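Local structure of beta-L-arabinobiosidase (Bacteroides thetaiotaomicron, 5MQR) at residues R162-V171 with G184-I192. The protein is a multidomain gut-bacterial glycosidase that probably hydrolyses arabinose-containing linkages in plant pectin and may also have exo-alpha-sialidase activity. Numbering follows the deposited sequence.
Sequences RLITMGNYGV and GIGRVVREI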
# COMPACT_ATOMS: atom_id res chain seq x y z
N ARG A 162 -24.93 9.23 -27.63
CA ARG A 162 -26.26 9.50 -27.03
C ARG A 162 -26.55 8.64 -25.79
O ARG A 162 -26.06 7.50 -25.66
CB ARG A 162 -27.35 9.33 -28.08
CG ARG A 162 -27.27 10.37 -29.20
CD ARG A 162 -28.23 10.01 -30.31
NE ARG A 162 -28.41 11.10 -31.29
CZ ARG A 162 -29.55 11.72 -31.58
NH1 ARG A 162 -30.70 11.42 -30.98
NH2 ARG A 162 -29.56 12.66 -32.51
N LEU A 163 -27.33 9.20 -24.87
CA LEU A 163 -27.66 8.50 -23.64
C LEU A 163 -29.08 8.03 -23.75
O LEU A 163 -29.96 8.84 -23.89
CB LEU A 163 -27.49 9.39 -22.41
CG LEU A 163 -27.81 8.73 -21.05
CD1 LEU A 163 -26.99 7.47 -20.78
CD2 LEU A 163 -27.56 9.71 -19.91
N ILE A 164 -29.29 6.72 -23.70
CA ILE A 164 -30.63 6.14 -23.67
C ILE A 164 -30.88 5.59 -22.26
O ILE A 164 -30.01 4.94 -21.67
CB ILE A 164 -30.81 5.01 -24.71
CG1 ILE A 164 -30.30 5.44 -26.10
CG2 ILE A 164 -32.28 4.58 -24.82
CD1 ILE A 164 -30.93 6.67 -26.69
N THR A 165 -32.06 5.88 -21.71
CA THR A 165 -32.48 5.25 -20.46
C THR A 165 -33.68 4.36 -20.77
O THR A 165 -34.42 4.61 -21.72
CB THR A 165 -32.75 6.27 -19.34
OG1 THR A 165 -32.97 5.59 -18.09
CG2 THR A 165 -33.94 7.17 -19.67
N MSE A 166 -33.84 3.28 -20.00
CA MSE A 166 -34.86 2.26 -20.31
C MSE A 166 -35.47 1.69 -19.06
O MSE A 166 -34.85 1.68 -17.99
CB MSE A 166 -34.32 1.12 -21.19
CG MSE A 166 -33.09 0.43 -20.59
SE MSE A 166 -32.26 -0.88 -21.82
CE MSE A 166 -30.54 0.04 -22.09
N GLY A 167 -36.70 1.24 -19.21
CA GLY A 167 -37.38 0.54 -18.15
C GLY A 167 -38.45 -0.36 -18.71
O GLY A 167 -38.70 -0.36 -19.92
N ASN A 168 -39.08 -1.12 -17.83
CA ASN A 168 -40.03 -2.14 -18.26
C ASN A 168 -41.29 -2.14 -17.40
O ASN A 168 -41.22 -1.90 -16.20
CB ASN A 168 -39.31 -3.48 -18.19
CG ASN A 168 -40.22 -4.64 -18.46
OD1 ASN A 168 -40.39 -5.05 -19.60
ND2 ASN A 168 -40.81 -5.21 -17.40
N TYR A 169 -42.43 -2.42 -18.03
CA TYR A 169 -43.72 -2.52 -17.35
C TYR A 169 -44.23 -3.96 -17.30
O TYR A 169 -44.41 -4.59 -18.34
CB TYR A 169 -44.74 -1.67 -18.08
CG TYR A 169 -44.46 -0.19 -18.07
CD1 TYR A 169 -44.72 0.57 -16.93
CD2 TYR A 169 -44.00 0.47 -19.21
CE1 TYR A 169 -44.50 1.94 -16.92
CE2 TYR A 169 -43.77 1.84 -19.20
CZ TYR A 169 -44.03 2.57 -18.04
OH TYR A 169 -43.84 3.92 -18.02
N GLY A 170 -44.44 -4.48 -16.09
CA GLY A 170 -45.08 -5.78 -15.83
C GLY A 170 -46.45 -5.60 -15.18
O GLY A 170 -46.88 -4.47 -14.96
N VAL A 171 -47.15 -6.70 -14.89
CA VAL A 171 -48.50 -6.64 -14.32
C VAL A 171 -48.58 -7.45 -13.03
O VAL A 171 -48.27 -8.63 -13.03
CB VAL A 171 -49.58 -7.17 -15.29
CG1 VAL A 171 -50.98 -7.04 -14.67
CG2 VAL A 171 -49.52 -6.44 -16.62
N GLY A 184 -45.74 -9.71 -18.95
CA GLY A 184 -45.83 -8.26 -18.79
C GLY A 184 -46.23 -7.54 -20.07
O GLY A 184 -46.79 -8.13 -21.00
N ILE A 185 -45.97 -6.24 -20.11
CA ILE A 185 -46.41 -5.39 -21.21
C ILE A 185 -45.26 -5.19 -22.18
O ILE A 185 -45.35 -5.53 -23.35
CB ILE A 185 -46.92 -4.05 -20.70
CG1 ILE A 185 -48.18 -4.27 -19.86
CG2 ILE A 185 -47.24 -3.11 -21.85
CD1 ILE A 185 -48.52 -3.11 -18.96
N GLY A 186 -44.17 -4.61 -21.68
CA GLY A 186 -43.01 -4.38 -22.52
C GLY A 186 -42.00 -3.40 -21.97
O GLY A 186 -42.18 -2.83 -20.89
N ARG A 187 -40.95 -3.19 -22.76
CA ARG A 187 -39.86 -2.36 -22.35
C ARG A 187 -39.85 -1.06 -23.14
O ARG A 187 -40.08 -1.05 -24.34
CB ARG A 187 -38.56 -3.10 -22.56
CG ARG A 187 -37.46 -2.55 -21.67
CD ARG A 187 -36.23 -3.37 -21.80
NE ARG A 187 -36.45 -4.73 -21.30
CZ ARG A 187 -36.19 -5.16 -20.06
NH1 ARG A 187 -35.69 -4.35 -19.11
NH2 ARG A 187 -36.44 -6.44 -19.78
N VAL A 188 -39.58 0.04 -22.43
CA VAL A 188 -39.60 1.37 -23.00
C VAL A 188 -38.23 2.01 -22.88
O VAL A 188 -37.43 1.62 -22.04
CB VAL A 188 -40.65 2.31 -22.35
CG1 VAL A 188 -42.05 1.80 -22.61
CG2 VAL A 188 -40.41 2.49 -20.85
N VAL A 189 -38.01 2.99 -23.73
CA VAL A 189 -36.78 3.76 -23.80
C VAL A 189 -37.12 5.22 -24.05
O VAL A 189 -38.16 5.53 -24.62
CB VAL A 189 -35.87 3.33 -24.98
CG1 VAL A 189 -35.22 1.99 -24.72
CG2 VAL A 189 -36.62 3.32 -26.31
N ARG A 190 -36.21 6.09 -23.64
CA ARG A 190 -36.21 7.48 -24.10
C ARG A 190 -34.80 8.06 -24.03
O ARG A 190 -33.99 7.63 -23.22
CB ARG A 190 -37.19 8.33 -23.30
CG ARG A 190 -36.73 8.75 -21.92
CD ARG A 190 -37.90 9.24 -21.07
NE ARG A 190 -38.66 10.28 -21.76
CZ ARG A 190 -39.70 10.93 -21.25
NH1 ARG A 190 -40.14 10.68 -20.02
NH2 ARG A 190 -40.29 11.85 -21.98
N GLU A 191 -34.53 9.04 -24.88
CA GLU A 191 -33.24 9.66 -24.92
C GLU A 191 -33.15 10.70 -23.81
O GLU A 191 -34.12 11.41 -23.54
CB GLU A 191 -33.00 10.34 -26.26
CG GLU A 191 -31.59 10.94 -26.34
CD GLU A 191 -31.12 11.21 -27.75
OE1 GLU A 191 -31.90 10.99 -28.70
OE2 GLU A 191 -29.97 11.65 -27.90
N ILE A 192 -32.00 10.75 -23.15
CA ILE A 192 -31.64 11.87 -22.31
C ILE A 192 -30.69 12.81 -23.08
O ILE A 192 -29.65 12.39 -23.59
CB ILE A 192 -31.02 11.40 -20.99
CG1 ILE A 192 -32.04 10.60 -20.17
CG2 ILE A 192 -30.50 12.59 -20.19
CD1 ILE A 192 -31.41 9.66 -19.17
O HOH W 1 -28.28 11.94 -25.81
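CG of Glu191 points opposite the backbone N (chi1 -177°) and the chain runs on extended, while Arg162 turns CG beside its own backbone N and stays straight as far as NE; these two courses bring carboxylate and guanidinium together. NH1 of Arg162 lies 2.6 Å from OE1 of Glu191, a salt bridge at the guanidinium edge, but as a hydrogen bond it is weak: the N-H...O angle is only 118° and the two planes are 51° apart. The other carboxylate oxygen, OE2 of Glu191, rests 3.3 Å from CG of Arg162 and takes a hydrogen bond from a water, which also donates to Ile192 O and accepts from Leu163 N. Since Arg162 NH1 is bridged to Asp225 as well, replacing the arginine by alanine is likely to leave both acids without this cation and OE2 without the methylene groups that lie against it.

Beyond this end, side chains alternate between the sheet's two faces. On one, Ile164 CG2 packs 3.8 Å from Val189 CB, backed by helix 226-236. On the other, Thr165 CG2 meets Ile192 CD1 at 3.6 Å, and Val188 CG2 approaches Tyr169 CE2 at 3.8 Å, with Phe123 nearby; Tyr169 OH is bonded to Pro124 O.

Paired backbone bonds join Thr165 to Arg190 and Gly167 to Val188. At the far end Tyr169 N bonds to Gly186 O (2.9 Å), and Tyr169 O receives Ile185 N at 2.9 Å plus a weaker bond from Gly186 N. Two residues thus face one, a classic beta bulge, and Gly186 has backbone angles at which a CB would be pressed against the carbonyl O of Ile185. Flanked by strands 148-157 and 202-206, the pair forms the middle of a four-stranded antiparallel sheet, consistent with one blade of the N-terminal beta propeller.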